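Local coordinates for protein probable histone-lysine N-methyltransferase, H3 lysine-9 specific SUVH9 (Arabidopsis thaliana, PDB 4NJ5) that takes part in gene silencing without methyltransferase activity of its own, and may bind methylated DNA and recruit RNA polymerase V to chromatin, at residues L63-D68 with C91-H96; S120-G125 with R175-L180; F197-S202 with Y216-I221. All coordinates share one frame; numbering follows the deposited sequence.

Contact 1 of 3, residues L63-D68 with C91-H96; sequences LWMNRD and CVMGLH
Trp64 lays one face of its indole across the last turn of helix 87-92, and here the packing is close. Val92 CA stands 4.1 Å from the centroid of the five-membered ring, only 10° off its normal, while Cys91 CB lies 4.2 Å from the centroid of the six-membered ring; both are CH-pi contacts. Cys91 O sits over the same face toward the rim, and Val92 CG2, the methyl beside the backbone N, comes in near Trp64 NE1. That N-H is taken by Gly55 O of helix 46-60, which would help to fix the rotation of the indole. With an alanine here, Val92 CA and Cys91 CB would probably lose the surface they rest on, and Gly55 O would be left without its indole donor. The backbone continues the grip: Met65 N gives an almost straight hydrogen bond to Val92 O at 3.0 Å, 177° at the hydrogen. What lies beneath is the C-terminus of the helix, closed by a Schellman motif in which Gly94, with positive phi, is the C-prime residue: Leu95 N reaches back to Leu90 O and Gly94 N to Cys91 O. Because Gly94 has no CB, Met65 O can approach to 3.3 Å from its CA. Asn66 follows the same turn. With CG anti to its own N (chi1 -170°), it brings ND2 to 3.0 Å from Gly94 O, in the carbonyl plane and on a lone pair, while Asn66 OD1 accepts from Ile71 N. Met65 SD lies a looser 4.3 Å from Met93 CG, though this side chain also packs on His15 and Val16 of helix 8-35. The chain then moves off toward solvent, where Arg67 points away and the exposed Asp68 pairs with Arg70.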
loop_
_atom_site.group_PDB
_atom_site.type_symbol
_atom_site.label_atom_id
_atom_site.label_comp_id
_atom_site.label_asym_id
_atom_site.label_seq_id
_atom_site.Cartn_x
_atom_site.Cartn_y
_atom_site.Cartn_z
ATOM N N LEU A 63 -12.579 8.857 -15.559
ATOM C CA LEU A 63 -11.263 8.426 -15.101
ATOM C C LEU A 63 -11.157 6.926 -14.835
ATOM O O LEU A 63 -10.072 6.418 -14.552
ATOM C CB LEU A 63 -10.839 9.217 -13.862
ATOM C CG LEU A 63 -10.622 10.712 -14.095
ATOM C CD1 LEU A 63 -10.176 11.383 -12.811
ATOM C CD2 LEU A 63 -9.610 10.941 -15.207
ATOM N N TRP A 64 -12.277 6.220 -14.929
ATOM C CA TRP A 64 -12.270 4.773 -14.755
ATOM C C TRP A 64 -11.577 4.075 -15.914
ATOM O O TRP A 64 -11.557 4.579 -17.035
ATOM C CB TRP A 64 -13.695 4.232 -14.644
ATOM C CG TRP A 64 -14.370 4.525 -13.350
ATOM C CD1 TRP A 64 -13.978 5.423 -12.401
ATOM C CD2 TRP A 64 -15.560 3.908 -12.852
ATOM N NE1 TRP A 64 -14.856 5.407 -11.345
ATOM C CE2 TRP A 64 -15.836 4.483 -11.598
ATOM C CE3 TRP A 64 -16.423 2.926 -13.350
ATOM C CZ2 TRP A 64 -16.937 4.110 -10.832
ATOM C CZ3 TRP A 64 -17.515 2.556 -12.589
ATOM C CH2 TRP A 64 -17.763 3.147 -11.343
ATOM N N MET A 65 -11.014 2.905 -15.636
ATOM C CA MET A 65 -10.489 2.036 -16.680
ATOM C C MET A 65 -11.566 1.019 -17.018
ATOM O O MET A 65 -12.421 0.734 -16.181
ATOM C CB MET A 65 -9.242 1.310 -16.184
ATOM C CG MET A 65 -8.159 2.222 -15.646
ATOM S SD MET A 65 -6.802 1.265 -14.959
ATOM C CE MET A 65 -6.365 0.265 -16.379
ATOM N N ASN A 66 -11.520 0.470 -18.231
ATOM C CA ASN A 66 -12.491 -0.534 -18.671
ATOM C C ASN A 66 -13.921 -0.104 -18.345
ATOM O O ASN A 66 -14.685 -0.850 -17.734
ATOM C CB ASN A 66 -12.176 -1.891 -18.029
ATOM C CG ASN A 66 -12.985 -3.031 -18.626
ATOM O OD1 ASN A 66 -13.309 -3.028 -19.812
ATOM N ND2 ASN A 66 -13.318 -4.012 -17.797
ATOM N N ARG A 67 -14.258 1.123 -18.728
ATOM C CA ARG A 67 -15.559 1.701 -18.418
ATOM C C ARG A 67 -16.691 0.929 -19.091
ATOM O O ARG A 67 -17.743 0.705 -18.492
ATOM C CB ARG A 67 -15.598 3.170 -18.846
ATOM C CG ARG A 67 -16.969 3.822 -18.755
ATOM C CD ARG A 67 -17.420 3.983 -17.315
ATOM N NE ARG A 67 -18.591 4.847 -17.214
ATOM C CZ ARG A 67 -18.537 6.176 -17.198
ATOM N NH1 ARG A 67 -19.652 6.887 -17.104
ATOM N NH2 ARG A 67 -17.365 6.793 -17.276
ATOM N N ASP A 68 -16.461 0.518 -20.334
ATOM C CA ASP A 68 -17.478 -0.181 -21.111
ATOM C C ASP A 68 -17.509 -1.684 -20.831
ATOM O O ASP A 68 -18.318 -2.413 -21.415
ATOM C CB ASP A 68 -17.303 0.095 -22.616
ATOM C CG ASP A 68 -15.911 -0.250 -23.124
ATOM O OD1 ASP A 68 -15.146 -0.923 -22.394
ATOM O OD2 ASP A 68 -15.582 0.143 -24.264
ATOM N N CYS A 91 -13.911 -1.266 -9.326
ATOM C CA CYS A 91 -14.616 -0.678 -10.457
ATOM C C CYS A 91 -13.733 0.370 -11.110
ATOM O O CYS A 91 -13.657 0.455 -12.339
ATOM C CB CYS A 91 -15.933 -0.037 -10.015
ATOM S SG CYS A 91 -17.047 -1.144 -9.144
ATOM N N VAL A 92 -13.071 1.171 -10.280
ATOM C CA VAL A 92 -12.145 2.181 -10.786
ATOM C C VAL A 92 -11.066 1.556 -11.675
ATOM O O VAL A 92 -10.736 2.093 -12.732
ATOM C CB VAL A 92 -11.483 2.975 -9.639
ATOM C CG1 VAL A 92 -10.442 3.944 -10.191
ATOM C CG2 VAL A 92 -12.542 3.719 -8.831
ATOM N N MET A 93 -10.538 0.409 -11.255
ATOM C CA MET A 93 -9.487 -0.265 -12.011
ATOM C C MET A 93 -10.012 -1.230 -13.072
ATOM O O MET A 93 -9.242 -1.994 -13.650
ATOM C CB MET A 93 -8.524 -0.993 -11.072
ATOM C CG MET A 93 -7.183 -0.294 -10.925
ATOM S SD MET A 93 -7.384 1.460 -10.567
ATOM C CE MET A 93 -8.061 1.383 -8.910
ATOM N N GLY A 94 -11.318 -1.197 -13.323
ATOM C CA GLY A 94 -11.914 -2.004 -14.375
ATOM C C GLY A 94 -11.865 -3.508 -14.160
ATOM O O GLY A 94 -12.072 -4.279 -15.098
ATOM N N LEU A 95 -11.595 -3.931 -12.928
ATOM C CA LEU A 95 -11.522 -5.355 -12.612
ATOM C C LEU A 95 -12.903 -5.975 -12.437
ATOM O O LEU A 95 -13.154 -7.092 -12.878
ATOM C CB LEU A 95 -10.698 -5.581 -11.343
ATOM C CG LEU A 95 -9.180 -5.525 -11.486
ATOM C CD1 LEU A 95 -8.528 -5.340 -10.123
ATOM C CD2 LEU A 95 -8.656 -6.781 -12.173
ATOM N N HIS A 96 -13.795 -5.239 -11.786
ATOM C CA HIS A 96 -15.112 -5.757 -11.455
ATOM C C HIS A 96 -16.064 -4.585 -11.305
ATOM O O HIS A 96 -15.828 -3.691 -10.492
ATOM C CB HIS A 96 -15.045 -6.556 -10.154
ATOM C CG HIS A 96 -16.229 -7.436 -9.919
ATOM N ND1 HIS A 96 -17.424 -6.963 -9.412
ATOM C CD2 HIS A 96 -16.408 -8.766 -10.103
ATOM C CE1 HIS A 96 -18.279 -7.956 -9.304
ATOM N NE2 HIS A 96 -17.688 -9.067 -9.716
#

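Contact 2 of 3, residues S120-G125 with R175-L180; sequences SVIVSG and RVIRGL
Strands 117-124 and 174-180 run parallel, side by side, in the curled mixed sheet of the SRA domain, a member of the PUA-like families; between them the chain makes strand 136-140 and helix 159-169. The short strand axes approach to 4.5 Å and cross at -29°, the twist expected of neighbours in such a sheet. The register is unbroken from Ser120 opposite Arg175 to Ser124 opposite Gly179. Bonds alternate as parallel pairing demands: Val121 N gives to Arg175 O, Ile177 N to Val121 O at 2.9 Å, Val123 N to Ile177 O, Gly179 N to Val123 O and Gly125 N to Gly179 O. Val121, Val123, Val176 and Arg178 share one face. Val121 CG2, held between its backbone N and carbonyl carbon, meets Val176 CG2 at 3.6 Å, and the other methyl of that residue, Val176 CG1, turns to Val123 CG2 at 3.9 Å; one valine thus fills the space against two on the partner strand, with Ile137 packing on the same side. The opposite face carries Ser120, Ile122, Arg175 and Ile177, and is met by helix 87-92 and His96. There Ile122 CD1 folds back over Ile177 CB (4.0 Å), while Ile177 CD1 presses on Ser120 OG at 3.3 Å. The polar ends are tied outward: Ser120 OG and Arg175 NE both bond Leu95 O, and Arg175 NH1 bonds the carbonyls of Ile71 and Gly73. Arg178 lies alongside Val123, its CG 3.1 Å from Val123 O, and forms salt bridges with Asp194 and Asp135. Its remaining terminal nitrogen, Arg178 NH2, donates to a water lying in the guanidinium plane 2.9 Å away, and that water passes a hydrogen on to Ser124 O.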
loop_
_atom_site.group_PDB
_atom_site.type_symbol
_atom_site.label_atom_id
_atom_site.label_comp_id
_atom_site.label_asym_id
_atom_site.label_seq_id
_atom_site.Cartn_x
_atom_site.Cartn_y
_atom_site.Cartn_z
ATOM N N SER A 120 -15.802 -11.445 -14.659
ATOM C CA SER A 120 -15.144 -11.273 -13.377
ATOM C C SER A 120 -15.974 -11.808 -12.219
ATOM O O SER A 120 -17.191 -11.607 -12.168
ATOM C CB SER A 120 -14.831 -9.793 -13.150
ATOM O OG SER A 120 -13.790 -9.637 -12.204
ATOM N N VAL A 121 -15.309 -12.482 -11.286
ATOM C CA VAL A 121 -15.974 -12.970 -10.085
ATOM C C VAL A 121 -15.243 -12.546 -8.819
ATOM O O VAL A 121 -14.023 -12.401 -8.808
ATOM C CB VAL A 121 -16.130 -14.508 -10.086
ATOM C CG1 VAL A 121 -17.106 -14.945 -11.171
ATOM C CG2 VAL A 121 -14.782 -15.179 -10.268
ATOM N N ILE A 122 -16.010 -12.339 -7.754
ATOM C CA ILE A 122 -15.452 -12.067 -6.442
ATOM C C ILE A 122 -15.554 -13.337 -5.619
ATOM O O ILE A 122 -16.641 -13.883 -5.445
ATOM C CB ILE A 122 -16.225 -10.959 -5.713
ATOM C CG1 ILE A 122 -16.379 -9.728 -6.603
ATOM C CG2 ILE A 122 -15.517 -10.589 -4.419
ATOM C CD1 ILE A 122 -15.091 -8.959 -6.802
ATOM N N VAL A 123 -14.424 -13.812 -5.115
ATOM C CA VAL A 123 -14.414 -15.034 -4.327
ATOM C C VAL A 123 -13.985 -14.763 -2.894
ATOM O O VAL A 123 -12.919 -14.203 -2.652
ATOM C CB VAL A 123 -13.473 -16.087 -4.932
ATOM C CG1 VAL A 123 -13.479 -17.353 -4.083
ATOM C CG2 VAL A 123 -13.872 -16.392 -6.368
ATOM N N SER A 124 -14.823 -15.163 -1.946
ATOM C CA SER A 124 -14.478 -15.071 -0.534
ATOM C C SER A 124 -13.418 -16.111 -0.183
ATOM O O SER A 124 -13.453 -17.233 -0.682
ATOM C CB SER A 124 -15.722 -15.283 0.332
ATOM O OG SER A 124 -16.709 -14.301 0.063
ATOM N N GLY A 125 -12.478 -15.736 0.679
ATOM C CA GLY A 125 -11.458 -16.664 1.137
ATOM C C GLY A 125 -12.013 -17.758 2.032
ATOM O O GLY A 125 -13.028 -17.570 2.706
ATOM N N ARG A 175 -11.693 -13.158 -14.827
ATOM C CA ARG A 175 -10.894 -12.600 -13.742
ATOM C C ARG A 175 -11.450 -13.035 -12.387
ATOM O O ARG A 175 -12.661 -13.010 -12.163
ATOM C CB ARG A 175 -10.842 -11.071 -13.825
ATOM C CG ARG A 175 -10.144 -10.542 -15.073
ATOM C CD ARG A 175 -10.027 -9.024 -15.056
ATOM N NE ARG A 175 -11.327 -8.362 -15.137
ATOM C CZ ARG A 175 -11.952 -8.070 -16.275
ATOM N NH1 ARG A 175 -11.403 -8.387 -17.440
ATOM N NH2 ARG A 175 -13.131 -7.463 -16.249
ATOM N N VAL A 176 -10.559 -13.455 -11.499
ATOM C CA VAL A 176 -10.940 -13.795 -10.136
ATOM C C VAL A 176 -10.314 -12.811 -9.156
ATOM O O VAL A 176 -9.092 -12.645 -9.126
ATOM C CB VAL A 176 -10.496 -15.219 -9.760
ATOM C CG1 VAL A 176 -10.600 -15.429 -8.253
ATOM C CG2 VAL A 176 -11.326 -16.245 -10.511
ATOM N N ILE A 177 -11.153 -12.149 -8.369
ATOM C CA ILE A 177 -10.665 -11.286 -7.305
ATOM C C ILE A 177 -11.083 -11.869 -5.964
ATOM O O ILE A 177 -12.275 -12.057 -5.699
ATOM C CB ILE A 177 -11.195 -9.844 -7.412
ATOM C CG1 ILE A 177 -10.631 -9.140 -8.649
ATOM C CG2 ILE A 177 -10.823 -9.057 -6.155
ATOM C CD1 ILE A 177 -11.391 -9.419 -9.933
ATOM N N ARG A 178 -10.101 -12.165 -5.119
ATOM C CA ARG A 178 -10.400 -12.762 -3.829
ATOM C C ARG A 178 -10.541 -11.711 -2.734
ATOM O O ARG A 178 -9.736 -10.785 -2.635
ATOM C CB ARG A 178 -9.370 -13.834 -3.457
ATOM C CG ARG A 178 -10.004 -15.204 -3.231
ATOM C CD ARG A 178 -8.989 -16.279 -2.897
ATOM N NE ARG A 178 -8.339 -16.820 -4.087
ATOM C CZ ARG A 178 -8.611 -18.008 -4.619
ATOM N NH1 ARG A 178 -7.961 -18.413 -5.701
ATOM N NH2 ARG A 178 -9.527 -18.796 -4.070
ATOM N N GLY A 179 -11.590 -11.854 -1.931
ATOM C CA GLY A 179 -11.818 -10.986 -0.791
ATOM C C GLY A 179 -11.450 -11.696 0.496
ATOM O O GLY A 179 -11.911 -12.810 0.756
ATOM N N LEU A 180 -10.611 -11.055 1.303
ATOM C CA LEU A 180 -10.108 -11.674 2.525
ATOM C C LEU A 180 -10.203 -10.710 3.703
ATOM O O LEU A 180 -9.899 -9.523 3.566
ATOM C CB LEU A 180 -8.644 -12.103 2.346
ATOM C CG LEU A 180 -8.232 -13.111 1.265
ATOM C CD1 LEU A 180 -8.210 -12.491 -0.130
ATOM C CD2 LEU A 180 -6.873 -13.714 1.591
HETATM O O HOH W 1 -11.206 -19.165 -1.749
#

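Contact 3 of 3, residues F197-S202 with Y216-I221; sequences FRIVDS and YRLERI
One face of the Phe197 ring is overlaid by the aliphatic stem of Arg220: Arg220 CB stands 3.7 Å from the centroid, 18° off the normal, in a CH-pi contact. At an edge of the same ring, near its plane, lies Leu218 C. Arg220 CG stands anti to the backbone N (chi1 -165°), which with the extended chain lays the stem along the ring. The guanidinium is turned 60° from the ring plane, with Phe197 CE1 at the edge of the guanidinium, near its plane; NE bonds Asp194 O and NH2 bonds Ala225 O. Ser202 CB approaches the Tyr216 ring obliquely, 3.5 Å from Tyr216 CD1. These residues sit on one face of the antiparallel hairpin of strands 190-206 and 212-220 in the SRA sheet. Between them Ile199 CG1 meets Leu218 CD1 at 3.7 Å, and helix 159-169 packs on Ile199 and Tyr216. Arg198 and Glu219 form a hydrogen-bonded pair: Arg198 N lies 2.7 Å from Glu219 O, and Glu219 N returns a bond to Arg198 O. Ile221 CD1 rests against the extended Arg198 stem, 3.5 Å from Arg198 CG, while Arg198 NE bonds Gly171 O. Further along, Val200 N donates to Arg217 O and Arg217 N to Asp201 O, a beta bulge at Val200 and Asp201. Val200 consequently points toward the partner strand, its CG2 3.7 Å from Glu219 OE2. Within that strand Arg217 NH1 makes a salt bridge to Glu219 OE2 at 2.7 Å, on the anti lone pair. The chemistry is thus two-sided: mostly carbon packing on the face of Phe197, Ile199 and Leu218, where Arg220 carries its charge past the ring to backbone carbonyls, and on the other an ion pair that the Val200 methyl is likely to shield in part from water.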
loop_
_atom_site.group_PDB
_atom_site.type_symbol
_atom_site.label_atom_id
_atom_site.label_comp_id
_atom_site.label_asym_id
_atom_site.label_seq_id
_atom_site.Cartn_x
_atom_site.Cartn_y
_atom_site.Cartn_z
ATOM N N PHE A 197 -8.994 -17.442 -14.715
ATOM C CA PHE A 197 -9.478 -18.797 -14.522
ATOM C C PHE A 197 -10.437 -19.105 -15.660
ATOM O O PHE A 197 -10.985 -18.195 -16.275
ATOM C CB PHE A 197 -10.237 -18.905 -13.195
ATOM C CG PHE A 197 -9.356 -18.944 -11.972
ATOM C CD1 PHE A 197 -8.589 -17.848 -11.607
ATOM C CD2 PHE A 197 -9.329 -20.071 -11.165
ATOM C CE1 PHE A 197 -7.797 -17.883 -10.471
ATOM C CE2 PHE A 197 -8.535 -20.117 -10.036
ATOM C CZ PHE A 197 -7.769 -19.019 -9.685
ATOM N N ARG A 198 -10.648 -20.382 -15.945
ATOM C CA ARG A 198 -11.673 -20.768 -16.908
ATOM C C ARG A 198 -12.714 -21.652 -16.246
ATOM O O ARG A 198 -12.389 -22.456 -15.375
ATOM C CB ARG A 198 -11.068 -21.467 -18.129
ATOM C CG ARG A 198 -10.709 -20.513 -19.254
ATOM C CD ARG A 198 -10.442 -21.242 -20.560
ATOM N NE ARG A 198 -9.911 -20.332 -21.570
ATOM C CZ ARG A 198 -8.614 -20.128 -21.781
ATOM N NH1 ARG A 198 -7.715 -20.781 -21.056
ATOM N NH2 ARG A 198 -8.215 -19.277 -22.716
ATOM N N ILE A 199 -13.969 -21.485 -16.650
ATOM C CA ILE A 199 -15.049 -22.304 -16.123
ATOM C C ILE A 199 -15.100 -23.580 -16.945
ATOM O O ILE A 199 -15.343 -23.536 -18.148
ATOM C CB ILE A 199 -16.404 -21.577 -16.205
ATOM C CG1 ILE A 199 -16.279 -20.149 -15.667
ATOM C CG2 ILE A 199 -17.467 -22.346 -15.439
ATOM C CD1 ILE A 199 -17.483 -19.283 -15.953
ATOM N N VAL A 200 -14.852 -24.717 -16.305
ATOM C CA VAL A 200 -14.715 -25.971 -17.042
ATOM C C VAL A 200 -15.855 -26.942 -16.774
ATOM O O VAL A 200 -15.922 -28.013 -17.384
ATOM C CB VAL A 200 -13.388 -26.671 -16.713
ATOM C CG1 VAL A 200 -12.222 -25.731 -16.974
ATOM C CG2 VAL A 200 -13.387 -27.143 -15.266
ATOM N N ASP A 201 -16.743 -26.571 -15.858
ATOM C CA ASP A 201 -17.900 -27.402 -15.542
ATOM C C ASP A 201 -18.977 -26.604 -14.812
ATOM O O ASP A 201 -18.680 -25.628 -14.133
ATOM C CB ASP A 201 -17.485 -28.621 -14.716
ATOM C CG ASP A 201 -18.529 -29.717 -14.741
ATOM O OD1 ASP A 201 -19.442 -29.639 -15.587
ATOM O OD2 ASP A 201 -18.436 -30.656 -13.924
ATOM N N SER A 202 -20.229 -27.020 -14.969
ATOM C CA SER A 202 -21.345 -26.366 -14.292
ATOM C C SER A 202 -22.447 -27.373 -14.013
ATOM O O SER A 202 -22.621 -28.333 -14.765
ATOM C CB SER A 202 -21.907 -25.234 -15.148
ATOM O OG SER A 202 -22.684 -25.755 -16.212
ATOM N N TYR A 216 -20.386 -23.738 -10.373
ATOM C CA TYR A 216 -19.452 -23.676 -11.485
ATOM C C TYR A 216 -18.046 -23.968 -10.987
ATOM O O TYR A 216 -17.615 -23.436 -9.965
ATOM C CB TYR A 216 -19.499 -22.294 -12.141
ATOM C CG TYR A 216 -20.895 -21.798 -12.445
ATOM C CD1 TYR A 216 -21.488 -22.038 -13.678
ATOM C CD2 TYR A 216 -21.622 -21.089 -11.497
ATOM C CE1 TYR A 216 -22.764 -21.584 -13.958
ATOM C CE2 TYR A 216 -22.898 -20.634 -11.768
ATOM C CZ TYR A 216 -23.462 -20.882 -12.998
ATOM O OH TYR A 216 -24.731 -20.428 -13.267
ATOM N N ARG A 217 -17.336 -24.828 -11.705
ATOM C CA ARG A 217 -15.973 -25.172 -11.337
ATOM C C ARG A 217 -14.986 -24.325 -12.126
ATOM O O ARG A 217 -14.942 -24.385 -13.355
ATOM C CB ARG A 217 -15.712 -26.656 -11.569
ATOM C CG ARG A 217 -14.246 -27.030 -11.554
ATOM C CD ARG A 217 -14.063 -28.516 -11.778
ATOM N NE ARG A 217 -13.721 -29.203 -10.540
ATOM C CZ ARG A 217 -12.483 -29.534 -10.192
ATOM N NH1 ARG A 217 -11.470 -29.251 -10.999
ATOM N NH2 ARG A 217 -12.260 -30.157 -9.043
ATOM N N LEU A 218 -14.207 -23.529 -11.401
ATOM C CA LEU A 218 -13.222 -22.636 -11.995
ATOM C C LEU A 218 -11.815 -23.195 -11.829
ATOM O O LEU A 218 -11.434 -23.631 -10.743
ATOM C CB LEU A 218 -13.303 -21.248 -11.354
ATOM C CG LEU A 218 -14.216 -20.216 -12.020
ATOM C CD1 LEU A 218 -15.655 -20.701 -12.070
ATOM C CD2 LEU A 218 -14.124 -18.881 -11.299
ATOM N N GLU A 219 -11.048 -23.184 -12.913
ATOM C CA GLU A 219 -9.671 -23.656 -12.878
ATOM C C GLU A 219 -8.738 -22.578 -13.408
ATOM O O GLU A 219 -9.014 -21.960 -14.437
ATOM C CB GLU A 219 -9.517 -24.947 -13.685
ATOM C CG GLU A 219 -10.075 -26.177 -12.985
ATOM C CD GLU A 219 -9.983 -27.433 -13.833
ATOM O OE1 GLU A 219 -9.382 -27.376 -14.926
ATOM O OE2 GLU A 219 -10.518 -28.478 -13.403
ATOM N N ARG A 220 -7.637 -22.355 -12.698
ATOM C CA ARG A 220 -6.707 -21.296 -13.061
ATOM C C ARG A 220 -5.971 -21.599 -14.363
ATOM O O ARG A 220 -5.618 -22.744 -14.638
ATOM C CB ARG A 220 -5.709 -21.048 -11.927
ATOM C CG ARG A 220 -4.942 -19.746 -12.062
ATOM C CD ARG A 220 -4.376 -19.299 -10.726
ATOM N NE ARG A 220 -3.823 -17.949 -10.795
ATOM C CZ ARG A 220 -2.527 -17.675 -10.890
ATOM N NH1 ARG A 220 -1.639 -18.658 -10.920
ATOM N NH2 ARG A 220 -2.118 -16.415 -10.943
ATOM N N ILE A 221 -5.759 -20.558 -15.163
ATOM C CA ILE A 221 -5.006 -20.681 -16.404
ATOM C C ILE A 221 -3.536 -20.911 -16.086
ATOM O O ILE A 221 -2.974 -20.259 -15.212
ATOM C CB ILE A 221 -5.126 -19.415 -17.279
ATOM C CG1 ILE A 221 -6.591 -19.005 -17.445
ATOM C CG2 ILE A 221 -4.465 -19.632 -18.636
ATOM C CD1 ILE A 221 -7.482 -20.120 -17.879
#

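How the contacts relate
All three contacts are partly buried. Contact 1 has no exposed residue among those that touch, whereas contact 2 opens out at Ser124 and Gly125 and contact 3 at Val200 and Asp201. Contacts 2 and 3 lie within the SRA domain and share one sheet, where Val176 CG2 packs 3.4 Å from Phe197 CD1. Contact 1 packs the 63-68 loop against a helix end closed by a Schellman motif, and meets contact 2 where His96 NE2 lies 3.4 Å from Ile122 CG1. It relies on an aromatic face and neutral hydrogen bonds. Contact 2 instead holds a buried arginine by carbonyl oxygens, while Arg178 forms salt bridges and reaches water; the Arg217-Glu219 ion pair lies on the more exposed face of contact 3.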